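Local coordinates for protein importin subunit beta-1 (PDB 5OWU) that functions as the importin beta subunit in nuclear protein import, associating with importin alpha, which binds the classical nuclear localization signal of cargo, at residues A353-F358 and V390-S395; C362-L367 and G399-Q404; A647-D652 and A686-N691; V655-V660 and N693-L698. All blocks are in the same frame, centred on the assembly; numbering follows the deposited sequence.

Contact 1 (A353-F358 and V390-S395)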
loop_
_atom_site.group_PDB
_atom_site.type_symbol
_atom_site.label_atom_id
_atom_site.label_comp_id
_atom_site.label_asym_id
_atom_site.label_seq_id
_atom_site.Cartn_x
_atom_site.Cartn_y
_atom_site.Cartn_z
ATOM N N ALA A 353 14.536 -8.618 8.482
ATOM C CA ALA A 353 13.310 -8.826 7.715
ATOM C C ALA A 353 13.394 -10.114 6.902
ATOM O O ALA A 353 12.419 -10.880 6.808
ATOM C CB ALA A 353 13.049 -7.621 6.806
ATOM N N CYS A 354 14.555 -10.367 6.300
ATOM C CA CYS A 354 14.734 -11.586 5.523
ATOM C C CYS A 354 14.570 -12.815 6.407
ATOM O O CYS A 354 13.869 -13.767 6.047
ATOM C CB CYS A 354 16.107 -11.575 4.856
ATOM S SG CYS A 354 16.347 -12.933 3.715
ATOM N N LEU A 355 15.203 -12.803 7.579
ATOM C CA LEU A 355 15.068 -13.915 8.512
ATOM C C LEU A 355 13.605 -14.182 8.840
ATOM O O LEU A 355 13.176 -15.344 8.906
ATOM C CB LEU A 355 15.865 -13.618 9.783
ATOM C CG LEU A 355 15.895 -14.700 10.856
ATOM C CD1 LEU A 355 16.496 -15.998 10.306
ATOM C CD2 LEU A 355 16.688 -14.196 12.059
ATOM N N GLN A 356 12.816 -13.122 9.037
ATOM C CA GLN A 356 11.398 -13.333 9.321
ATOM C C GLN A 356 10.682 -13.960 8.131
ATOM O O GLN A 356 9.794 -14.809 8.310
ATOM C CB GLN A 356 10.744 -12.016 9.726
ATOM C CG GLN A 356 11.376 -11.427 10.974
ATOM C CD GLN A 356 10.787 -10.085 11.358
ATOM O OE1 GLN A 356 9.630 -9.791 11.055
ATOM N NE2 GLN A 356 11.587 -9.258 12.032
ATOM N N LEU A 357 11.045 -13.560 6.908
ATOM C CA LEU A 357 10.468 -14.209 5.731
ATOM C C LEU A 357 10.830 -15.693 5.676
ATOM O O LEU A 357 9.989 -16.542 5.346
ATOM C CB LEU A 357 10.935 -13.500 4.459
ATOM C CG LEU A 357 10.385 -12.086 4.247
ATOM C CD1 LEU A 357 11.074 -11.408 3.074
ATOM C CD2 LEU A 357 8.884 -12.122 4.025
ATOM N N PHE A 358 12.086 -16.026 5.967
ATOM C CA PHE A 358 12.480 -17.431 6.012
ATOM C C PHE A 358 11.629 -18.197 7.013
ATOM O O PHE A 358 11.162 -19.302 6.726
ATOM C CB PHE A 358 13.962 -17.556 6.365
ATOM C CG PHE A 358 14.852 -17.749 5.171
ATOM C CD1 PHE A 358 15.088 -19.025 4.668
ATOM C CD2 PHE A 358 15.448 -16.663 4.548
ATOM C CE1 PHE A 358 15.902 -19.217 3.567
ATOM C CE2 PHE A 358 16.268 -16.844 3.443
ATOM C CZ PHE A 358 16.496 -18.124 2.952
ATOM N N VAL A 390 18.553 -11.450 20.511
ATOM C CA VAL A 390 17.112 -11.253 20.714
ATOM C C VAL A 390 16.420 -10.897 19.400
ATOM O O VAL A 390 15.249 -11.244 19.195
ATOM C CB VAL A 390 16.802 -10.198 21.802
ATOM C CG1 VAL A 390 17.049 -10.755 23.179
ATOM C CG2 VAL A 390 17.600 -8.909 21.590
ATOM N N MET A 391 17.102 -10.190 18.501
ATOM C CA MET A 391 16.526 -9.922 17.187
ATOM C C MET A 391 16.198 -11.223 16.461
ATOM O O MET A 391 15.114 -11.371 15.881
ATOM C CB MET A 391 17.485 -9.068 16.350
ATOM C CG MET A 391 16.954 -8.725 14.953
ATOM S SD MET A 391 15.419 -7.757 14.994
ATOM C CE MET A 391 14.888 -7.967 13.302
ATOM N N ALA A 392 17.130 -12.180 16.481
ATOM C CA ALA A 392 16.906 -13.454 15.805
ATOM C C ALA A 392 15.772 -14.232 16.468
ATOM O O ALA A 392 14.866 -14.756 15.788
ATOM C CB ALA A 392 18.207 -14.267 15.798
ATOM N N PHE A 393 15.784 -14.291 17.804
ATOM C CA PHE A 393 14.743 -15.043 18.489
ATOM C C PHE A 393 13.371 -14.468 18.174
ATOM O O PHE A 393 12.448 -15.201 17.803
ATOM C CB PHE A 393 14.981 -15.054 19.996
ATOM C CG PHE A 393 14.123 -16.048 20.714
ATOM C CD1 PHE A 393 12.860 -15.704 21.140
ATOM C CD2 PHE A 393 14.572 -17.336 20.936
ATOM C CE1 PHE A 393 12.060 -16.624 21.794
ATOM C CE2 PHE A 393 13.782 -18.257 21.578
ATOM C CZ PHE A 393 12.524 -17.903 22.010
ATOM N N GLY A 394 13.223 -13.150 18.300
ATOM C CA GLY A 394 11.955 -12.532 17.965
ATOM C C GLY A 394 11.579 -12.752 16.515
ATOM O O GLY A 394 10.399 -12.903 16.190
ATOM N N SER A 395 12.577 -12.802 15.631
ATOM C CA SER A 395 12.324 -12.984 14.207
ATOM C C SER A 395 11.863 -14.389 13.839
ATOM O O SER A 395 11.401 -14.574 12.708
ATOM C CB SER A 395 13.575 -12.646 13.397
ATOM O OG SER A 395 13.816 -11.253 13.387
#

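Contact 2 (C362-L367 and G399-Q404)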
loop_
_atom_site.group_PDB
_atom_site.type_symbol
_atom_site.label_atom_id
_atom_site.label_comp_id
_atom_site.label_asym_id
_atom_site.label_seq_id
_atom_site.Cartn_x
_atom_site.Cartn_y
_atom_site.Cartn_z
ATOM N N CYS A 362 9.239 -21.232 5.932
ATOM C CA CYS A 362 9.871 -22.525 6.163
ATOM C C CYS A 362 9.590 -23.120 7.536
ATOM O O CYS A 362 10.039 -24.239 7.807
ATOM C CB CYS A 362 11.390 -22.402 5.972
ATOM S SG CYS A 362 11.848 -21.778 4.341
ATOM N N GLY A 363 8.899 -22.405 8.416
ATOM C CA GLY A 363 8.446 -23.005 9.660
ATOM C C GLY A 363 9.579 -23.593 10.484
ATOM O O GLY A 363 10.637 -22.978 10.661
ATOM N N ASN A 364 9.349 -24.807 10.995
ATOM C CA ASN A 364 10.290 -25.446 11.912
ATOM C C ASN A 364 11.698 -25.573 11.334
ATOM O O ASN A 364 12.657 -25.704 12.097
ATOM C CB ASN A 364 9.779 -26.840 12.301
ATOM C CG ASN A 364 8.523 -26.793 13.149
ATOM O OD1 ASN A 364 8.138 -25.738 13.653
ATOM N ND2 ASN A 364 7.877 -27.946 13.316
ATOM N N HIS A 365 11.863 -25.549 10.013
ATOM C CA HIS A 365 13.206 -25.707 9.468
ATOM C C HIS A 365 14.129 -24.548 9.837
ATOM O O HIS A 365 15.349 -24.691 9.719
ATOM C CB HIS A 365 13.157 -25.854 7.946
ATOM C CG HIS A 365 12.670 -27.189 7.483
ATOM N ND1 HIS A 365 11.333 -27.526 7.447
ATOM C CD2 HIS A 365 13.344 -28.272 7.029
ATOM C CE1 HIS A 365 11.205 -28.760 6.993
ATOM N NE2 HIS A 365 12.409 -29.235 6.731
ATOM N N ILE A 366 13.586 -23.411 10.287
ATOM C CA ILE A 366 14.438 -22.276 10.645
ATOM C C ILE A 366 15.053 -22.426 12.033
ATOM O O ILE A 366 16.027 -21.729 12.350
ATOM C CB ILE A 366 13.650 -20.953 10.567
ATOM C CG1 ILE A 366 14.584 -19.742 10.512
ATOM C CG2 ILE A 366 12.707 -20.770 11.768
ATOM C CD1 ILE A 366 15.421 -19.660 9.277
ATOM N N LEU A 367 14.526 -23.333 12.859
ATOM C CA LEU A 367 14.796 -23.300 14.295
ATOM C C LEU A 367 16.262 -23.596 14.619
ATOM O O LEU A 367 16.898 -22.860 15.383
ATOM C CB LEU A 367 13.877 -24.297 15.009
ATOM C CG LEU A 367 12.365 -24.016 14.999
ATOM C CD1 LEU A 367 11.567 -25.257 15.390
ATOM C CD2 LEU A 367 12.032 -22.887 15.937
ATOM N N GLY A 399 5.948 -18.588 12.210
ATOM C CA GLY A 399 6.335 -19.594 11.248
ATOM C C GLY A 399 6.322 -21.001 11.817
ATOM O O GLY A 399 5.552 -21.860 11.380
ATOM N N PRO A 400 7.192 -21.274 12.788
ATOM C CA PRO A 400 7.240 -22.621 13.378
ATOM C C PRO A 400 5.936 -22.975 14.079
ATOM O O PRO A 400 5.088 -22.124 14.348
ATOM C CB PRO A 400 8.410 -22.536 14.367
ATOM C CG PRO A 400 9.246 -21.392 13.885
ATOM C CD PRO A 400 8.265 -20.407 13.307
ATOM N N ASP A 401 5.779 -24.262 14.392
ATOM C CA ASP A 401 4.533 -24.706 14.997
ATOM C C ASP A 401 4.484 -24.333 16.485
ATOM O O ASP A 401 5.445 -23.820 17.070
ATOM C CB ASP A 401 4.324 -26.215 14.773
ATOM C CG ASP A 401 5.302 -27.100 15.550
ATOM O OD1 ASP A 401 5.668 -26.758 16.691
ATOM O OD2 ASP A 401 5.672 -28.176 15.018
ATOM N N LYS A 402 3.321 -24.580 17.090
ATOM C CA LYS A 402 3.081 -24.161 18.468
ATOM C C LYS A 402 3.953 -24.937 19.452
ATOM O O LYS A 402 4.450 -24.369 20.429
ATOM C CB LYS A 402 1.600 -24.341 18.803
ATOM C CG LYS A 402 1.185 -23.837 20.171
ATOM C CD LYS A 402 -0.328 -23.940 20.360
ATOM C CE LYS A 402 -0.757 -23.417 21.728
ATOM N NZ LYS A 402 -2.242 -23.316 21.872
ATOM N N VAL A 403 4.141 -26.234 19.218
ATOM C CA VAL A 403 4.921 -27.064 20.137
ATOM C C VAL A 403 6.342 -26.528 20.264
ATOM O O VAL A 403 6.839 -26.288 21.372
ATOM C CB VAL A 403 4.897 -28.532 19.671
ATOM C CG1 VAL A 403 5.928 -29.372 20.410
ATOM C CG2 VAL A 403 3.518 -29.114 19.904
ATOM N N GLN A 404 7.006 -26.307 19.125
ATOM C CA GLN A 404 8.387 -25.827 19.134
ATOM C C GLN A 404 8.488 -24.441 19.765
ATOM O O GLN A 404 9.313 -24.204 20.661
ATOM C CB GLN A 404 8.931 -25.795 17.704
ATOM C CG GLN A 404 8.885 -27.142 16.969
ATOM C CD GLN A 404 9.958 -28.115 17.443
ATOM O OE1 GLN A 404 11.019 -27.708 17.923
ATOM N NE2 GLN A 404 9.686 -29.410 17.300
#

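Contact 3 (A647-D652 and A686-N691)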
loop_
_atom_site.group_PDB
_atom_site.type_symbol
_atom_site.label_atom_id
_atom_site.label_comp_id
_atom_site.label_asym_id
_atom_site.label_seq_id
_atom_site.Cartn_x
_atom_site.Cartn_y
_atom_site.Cartn_z
ATOM N N ALA A 647 -17.447 22.119 7.735
ATOM C CA ALA A 647 -16.587 20.954 7.562
ATOM C C ALA A 647 -17.030 20.114 6.371
ATOM O O ALA A 647 -16.200 19.670 5.570
ATOM C CB ALA A 647 -16.590 20.116 8.839
ATOM N N LEU A 648 -18.337 19.880 6.246
ATOM C CA LEU A 648 -18.848 19.073 5.145
ATOM C C LEU A 648 -18.478 19.683 3.801
ATOM O O LEU A 648 -18.184 18.957 2.845
ATOM C CB LEU A 648 -20.366 18.927 5.261
ATOM C CG LEU A 648 -20.897 17.991 6.348
ATOM C CD1 LEU A 648 -22.372 18.249 6.582
ATOM C CD2 LEU A 648 -20.671 16.529 5.977
ATOM N N ASN A 649 -18.485 21.016 3.708
ATOM C CA ASN A 649 -18.175 21.661 2.437
ATOM C C ASN A 649 -16.681 21.761 2.159
ATOM O O ASN A 649 -16.299 22.021 1.014
ATOM C CB ASN A 649 -18.805 23.053 2.391
ATOM C CG ASN A 649 -20.297 22.998 2.163
ATOM O OD1 ASN A 649 -20.792 22.128 1.445
ATOM N ND2 ASN A 649 -21.028 23.918 2.781
ATOM N N GLN A 650 -15.826 21.566 3.167
ATOM C CA GLN A 650 -14.377 21.519 2.951
ATOM C C GLN A 650 -14.013 20.166 2.339
ATOM O O GLN A 650 -13.370 19.313 2.953
ATOM C CB GLN A 650 -13.620 21.748 4.250
ATOM C CG GLN A 650 -13.609 23.186 4.732
ATOM C CD GLN A 650 -12.888 23.348 6.061
ATOM O OE1 GLN A 650 -13.331 24.101 6.931
ATOM N NE2 GLN A 650 -11.773 22.642 6.224
ATOM N N VAL A 651 -14.441 19.984 1.089
ATOM C CA VAL A 651 -14.288 18.693 0.427
ATOM C C VAL A 651 -12.829 18.332 0.174
ATOM O O VAL A 651 -12.514 17.150 -0.003
ATOM C CB VAL A 651 -15.071 18.671 -0.897
ATOM C CG1 VAL A 651 -16.560 18.717 -0.632
ATOM C CG2 VAL A 651 -14.634 19.819 -1.812
ATOM N N ASP A 652 -11.927 19.315 0.118
ATOM C CA ASP A 652 -10.508 19.006 -0.049
ATOM C C ASP A 652 -9.896 18.461 1.237
ATOM O O ASP A 652 -8.997 17.613 1.187
ATOM C CB ASP A 652 -9.748 20.252 -0.497
ATOM C CG ASP A 652 -9.802 21.366 0.530
ATOM O OD1 ASP A 652 -10.784 21.419 1.298
ATOM O OD2 ASP A 652 -8.864 22.187 0.570
ATOM N N ALA A 686 -25.635 15.719 -1.763
ATOM C CA ALA A 686 -25.711 15.741 -3.218
ATOM C C ALA A 686 -24.774 16.798 -3.783
ATOM O O ALA A 686 -24.070 16.552 -4.769
ATOM C CB ALA A 686 -27.151 15.985 -3.669
ATOM N N GLN A 687 -24.721 17.970 -3.146
ATOM C CA GLN A 687 -23.771 18.988 -3.571
ATOM C C GLN A 687 -22.340 18.482 -3.419
ATOM O O GLN A 687 -21.533 18.573 -4.353
ATOM C CB GLN A 687 -23.979 20.267 -2.762
ATOM C CG GLN A 687 -25.381 20.847 -2.854
ATOM C CD GLN A 687 -25.702 21.788 -1.702
ATOM O OE1 GLN A 687 -24.856 22.576 -1.274
ATOM N NE2 GLN A 687 -26.925 21.700 -1.184
ATOM N N MET A 688 -22.021 17.904 -2.256
ATOM C CA MET A 688 -20.634 17.556 -1.962
ATOM C C MET A 688 -20.074 16.607 -3.009
ATOM O O MET A 688 -19.008 16.856 -3.585
ATOM C CB MET A 688 -20.531 16.924 -0.577
ATOM C CG MET A 688 -20.805 17.865 0.573
ATOM S SD MET A 688 -21.159 16.947 2.082
ATOM C CE MET A 688 -19.684 15.947 2.232
ATOM N N ILE A 689 -20.781 15.505 -3.268
ATOM C CA ILE A 689 -20.283 14.504 -4.198
ATOM C C ILE A 689 -20.299 15.001 -5.635
ATOM O O ILE A 689 -19.688 14.367 -6.503
ATOM C CB ILE A 689 -21.092 13.196 -4.041
ATOM C CG1 ILE A 689 -20.309 12.015 -4.626
ATOM C CG2 ILE A 689 -22.487 13.317 -4.680
ATOM C CD1 ILE A 689 -20.895 10.654 -4.295
ATOM N N SER A 690 -20.960 16.130 -5.901
ATOM C CA SER A 690 -20.953 16.738 -7.224
ATOM C C SER A 690 -19.875 17.803 -7.377
ATOM O O SER A 690 -19.774 18.412 -8.447
ATOM C CB SER A 690 -22.320 17.360 -7.528
ATOM O OG SER A 690 -22.347 18.733 -7.170
ATOM N N ASN A 691 -19.076 18.046 -6.340
ATOM C CA ASN A 691 -18.056 19.087 -6.378
ATOM C C ASN A 691 -16.780 18.531 -7.004
ATOM O O ASN A 691 -16.232 17.546 -6.488
ATOM C CB ASN A 691 -17.767 19.591 -4.977
ATOM C CG ASN A 691 -16.923 20.841 -4.969
ATOM O OD1 ASN A 691 -16.148 21.092 -5.890
ATOM N ND2 ASN A 691 -17.068 21.639 -3.922
#

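Contact 4 (V655-V660 and N693-L698)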
loop_
_atom_site.group_PDB
_atom_site.type_symbol
_atom_site.label_atom_id
_atom_site.label_comp_id
_atom_site.label_asym_id
_atom_site.label_seq_id
_atom_site.Cartn_x
_atom_site.Cartn_y
_atom_site.Cartn_z
ATOM N N VAL A 655 -11.497 16.675 6.954
ATOM C CA VAL A 655 -12.544 16.957 7.932
ATOM C C VAL A 655 -13.922 16.643 7.360
ATOM O O VAL A 655 -14.856 16.327 8.109
ATOM C CB VAL A 655 -12.445 18.426 8.397
ATOM C CG1 VAL A 655 -12.925 19.378 7.306
ATOM C CG2 VAL A 655 -13.221 18.640 9.687
ATOM N N SER A 656 -14.080 16.722 6.036
ATOM C CA SER A 656 -15.385 16.456 5.436
ATOM C C SER A 656 -15.749 14.981 5.555
ATOM O O SER A 656 -16.919 14.641 5.774
ATOM C CB SER A 656 -15.392 16.895 3.971
ATOM O OG SER A 656 -14.453 16.153 3.208
ATOM N N ILE A 657 -14.761 14.094 5.422
ATOM C CA ILE A 657 -14.995 12.666 5.621
ATOM C C ILE A 657 -15.528 12.414 7.023
ATOM O O ILE A 657 -16.508 11.683 7.223
ATOM C CB ILE A 657 -13.703 11.865 5.380
ATOM C CG1 ILE A 657 -13.075 12.205 4.023
ATOM C CG2 ILE A 657 -13.978 10.360 5.510
ATOM C CD1 ILE A 657 -13.862 11.738 2.863
ATOM N N THR A 658 -14.871 13.005 8.021
ATOM C CA THR A 658 -15.269 12.782 9.402
ATOM C C THR A 658 -16.626 13.408 9.688
ATOM O O THR A 658 -17.407 12.857 10.471
ATOM C CB THR A 658 -14.195 13.331 10.339
ATOM O OG1 THR A 658 -12.923 12.782 9.966
ATOM C CG2 THR A 658 -14.493 12.957 11.779
ATOM N N ALA A 659 -16.932 14.539 9.050
ATOM C CA ALA A 659 -18.258 15.130 9.189
ATOM C C ALA A 659 -19.332 14.213 8.599
ATOM O O ALA A 659 -20.421 14.054 9.178
ATOM C CB ALA A 659 -18.278 16.512 8.529
ATOM N N VAL A 660 -19.037 13.579 7.459
ATOM C CA VAL A 660 -19.932 12.539 6.952
ATOM C C VAL A 660 -20.088 11.438 7.989
ATOM O O VAL A 660 -21.175 10.870 8.155
ATOM C CB VAL A 660 -19.422 11.972 5.616
ATOM C CG1 VAL A 660 -20.267 10.766 5.190
ATOM C CG2 VAL A 660 -19.462 13.029 4.534
ATOM N N ASN A 693 -13.793 19.744 -6.924
ATOM C CA ASN A 693 -12.676 19.890 -5.991
ATOM C C ASN A 693 -12.708 18.868 -4.862
ATOM O O ASN A 693 -11.916 19.008 -3.919
ATOM C CB ASN A 693 -12.662 21.302 -5.400
ATOM C CG ASN A 693 -12.207 22.351 -6.397
ATOM O OD1 ASN A 693 -11.724 22.028 -7.484
ATOM N ND2 ASN A 693 -12.347 23.618 -6.024
ATOM N N ALA A 694 -13.571 17.855 -4.907
ATOM C CA ALA A 694 -13.669 16.890 -3.823
ATOM C C ALA A 694 -12.536 15.879 -3.902
ATOM O O ALA A 694 -12.269 15.315 -4.967
ATOM C CB ALA A 694 -15.011 16.161 -3.875
ATOM N N ARG A 695 -11.876 15.646 -2.771
ATOM C CA ARG A 695 -10.887 14.583 -2.702
ATOM C C ARG A 695 -11.552 13.245 -3.001
ATOM O O ARG A 695 -12.764 13.075 -2.848
ATOM C CB ARG A 695 -10.217 14.549 -1.328
ATOM C CG ARG A 695 -11.161 14.259 -0.163
ATOM C CD ARG A 695 -10.408 13.662 1.010
ATOM N NE ARG A 695 -9.173 14.383 1.300
ATOM C CZ ARG A 695 -8.131 13.864 1.943
ATOM N NH1 ARG A 695 -8.159 12.604 2.363
ATOM N NH2 ARG A 695 -7.055 14.604 2.160
ATOM N N ARG A 696 -10.743 12.283 -3.445
ATOM C CA ARG A 696 -11.301 11.001 -3.858
ATOM C C ARG A 696 -11.982 10.294 -2.690
ATOM O O ARG A 696 -13.088 9.756 -2.839
ATOM C CB ARG A 696 -10.201 10.131 -4.475
ATOM C CG ARG A 696 -9.080 9.731 -3.525
ATOM C CD ARG A 696 -8.117 8.734 -4.170
ATOM N NE ARG A 696 -7.464 9.262 -5.370
ATOM C CZ ARG A 696 -7.739 8.902 -6.623
ATOM N NH1 ARG A 696 -8.667 7.992 -6.892
ATOM N NH2 ARG A 696 -7.071 9.458 -7.625
ATOM N N GLU A 697 -11.364 10.331 -1.505
ATOM C CA GLU A 697 -11.892 9.605 -0.354
ATOM C C GLU A 697 -13.305 10.043 0.016
ATOM O O GLU A 697 -13.992 9.318 0.741
ATOM C CB GLU A 697 -10.976 9.782 0.861
ATOM C CG GLU A 697 -9.589 9.148 0.728
ATOM C CD GLU A 697 -8.606 10.001 -0.064
ATOM O OE1 GLU A 697 -8.866 11.209 -0.248
ATOM O OE2 GLU A 697 -7.569 9.464 -0.506
ATOM N N LEU A 698 -13.753 11.206 -0.461
ATOM C CA LEU A 698 -15.100 11.664 -0.138
ATOM C C LEU A 698 -16.150 10.810 -0.829
ATOM O O LEU A 698 -17.183 10.484 -0.229
ATOM C CB LEU A 698 -15.262 13.134 -0.519
ATOM C CG LEU A 698 -16.555 13.789 -0.017
ATOM C CD1 LEU A 698 -16.503 14.015 1.488
ATOM C CD2 LEU A 698 -16.829 15.095 -0.742
#

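Contact 1 (A353-F358 and V390-S395)
Gln-356 lies alongside Ser-395, and its chain runs along that residue from CB to NE2, the tip also meeting Met-391. At the root, CB of Gln-356 is 4.0 Å from the backbone O of Ser-395. With CG anti to the carbonyl carbon (chi1 -61°) and the rest of the chain extended, CG passes 3.4 Å from OG of Ser-395, CD continues over the same hydroxyl, and NE2 closes the run. This last atom donates to OG of Ser-395 across 3.3 Å, a long and bent bond (143° at the hydrogen) to an oxygen lying somewhat out of the amide plane. OG of Ser-395 accepts this bond while donating its own proton to O of Met-391, 2.8 Å away; Ser-395 N reaches that carbonyl from the opposite face. CE of Met-391 also meets NE2 of Gln-356, at 3.8 Å, the two side chains crossing at about a right angle. Replacing Gln-356 by an alanine would probably leave the Ser-395 hydroxyl without this donor and open a gap beside the Met-391 methyl. Deeper in, CD2 of Leu-355 rests 3.7 Å from CB of Ser-395 and packs on Ala-392, itself backed by Leu-330 of helix 317-332. The two segments run roughly parallel, their axes crossing at -33°, as the inner helices of successive HEAT repeats, here 8 and 9, do in an importin beta solenoid.

Contact 2 (C362-L367 and G399-Q404)
Gly-363 and Pro-400 bring the two backbones to within 3.9 Å, CA to CA, in the contact's tight half. CA of Gly-363 lies 3.6 Å from O of Gly-399 in a CA-H...O contact, and the positive phi of Gly-363 suits a glycine. The Pro-400 ring is buried against CD2 of Leu-367, 3.8 Å from CG of Pro-400, while CG2 of Ile-366 touches it more distantly. The other Leu-367 methyl, CD1, lies 3.5 Å from CB of Gln-404. Toward the more exposed side packing yields to polar pairing. Asn-364 uses both amide ends: OD1 accepts from N of Asp-401 at 2.9 Å, and ND2 donates to OD2 of Asp-401 at 2.8 Å in a nearly straight bond (172°). Amide and carboxylate stand perpendicular, OD2 being met from above its plane. A leucine at Asn-364 would probably leave the Asp-401 amide and one carboxylate oxygen without these partners. With CG of Asp-401 between the backbone N and the carbonyl carbon (chi1 69°), the carboxylate folds back and its OD1 takes N of Gln-404 at 2.8 Å. This capping bond marks Asp-401 as N-cap of helix 402-418, so the HEAT 8-9 loop grips the start of HEAT 10.

Contact 3 (A647-D652 and A686-N691)
Met-688 lays the whole end of its thioether chain against a backbone carbonyl: CG, SD and CE of Met-688 lie 3.6, 3.7 and 3.4 Å from O of Leu-648. The contact joins the C-terminal ends of helices 637-649 and 675-689, the first helices of HEAT repeats 15 and 16, and rests wholly on van der Waals packing between the segments. The bend at the last torsion of Met-688 (chi3 57°) turns the methyl beside the Leu-648 oxygen, where it also meets CD2 of Leu-648 at 3.9 Å. On its way the sulfur passes 3.8 Å from CB of Leu-648, so both the backbone and the side chain of this leucine are covered. The second helices of the two repeats close in behind: Met-688 also packs on Val-660 and Leu-698, and Leu-648 on Ala-659. Past the helix end, Gln-650 forms the centre of an inverse gamma turn, and this swings the chain so that the buried Val-651 faces the opposite segment. Its CG1 methyl comes within loose reach of the Met-688 backbone and CB. The other methyl turns to Asn-691, whose OD1 is engaged by N of Asn-693 in the following loop. With that oxygen held, the amide presents its nitrogen to the valine, and ND2 of Asn-691 ends 3.7 Å from CG2 of Val-651.

Contact 4 (V655-V660 and N693-L698)
Ser-656 OG is hydrogen-bonded to O of Ser-653 and more weakly to O of Gln-650, while CD1 of Leu-698 presses on it from across the contact at 3.4 Å. The serine sits in the first turn of helix 655-669, the inner helix of HEAT repeat 15 in the solenoid, and the contact joins this helix to the loop entering helix 698-713, the inner helix of HEAT 16, and to the first residue of that helix. With OG between the backbone N and the carbonyl carbon (chi1 63°), the hydroxyl turns back toward the preceding loop. The largest share of the interface belongs to Ile-657. Its CD1 is wedged against the backbone just where helix 698-713 begins, in a close approach of 3.2 Å to O of Glu-697. The same CD1 meets CD1 of Leu-698 at 3.7 Å, and that leucine methyl reaches on, more loosely, toward Val-660. Behind them, Met-688 touches both Val-660 and Leu-698. On the more exposed margin CD of Arg-695 passes 4.3 Å from CG1 of Ile-657. The guanidinium beyond it is held twice, NE bonding to O of Asp-652. Glu-697, its chain bent at chi2 (81°), brings OE1 3.0 Å from NH1 of Arg-695 in a salt bridge.

How the contacts relate
The four contacts form two pairs on opposite sides of the centre of the chain. Contacts 1 and 2, centres 12 Å apart, couple HEAT repeats 8 to 10 through helices 347-362, 383-395 and 402-418, and Ile-366 packs on Leu-355 and Phe-358 to join them. Contacts 3 and 4, only 7 Å apart between centres, couple repeats 15 and 16 through helices 637-649, 655-669, 675-689 and 698-713; O of Val-651 probably accepts from the backbone N of Arg-695, beside the Asp-652 bond to its side chain. Segments alternate within each pair, and the pairs follow in series without touching, contacts 1 and 3 having centres 47 Å apart. Such local joints between neighbouring repeats build the long all-helical solenoid of this import receptor.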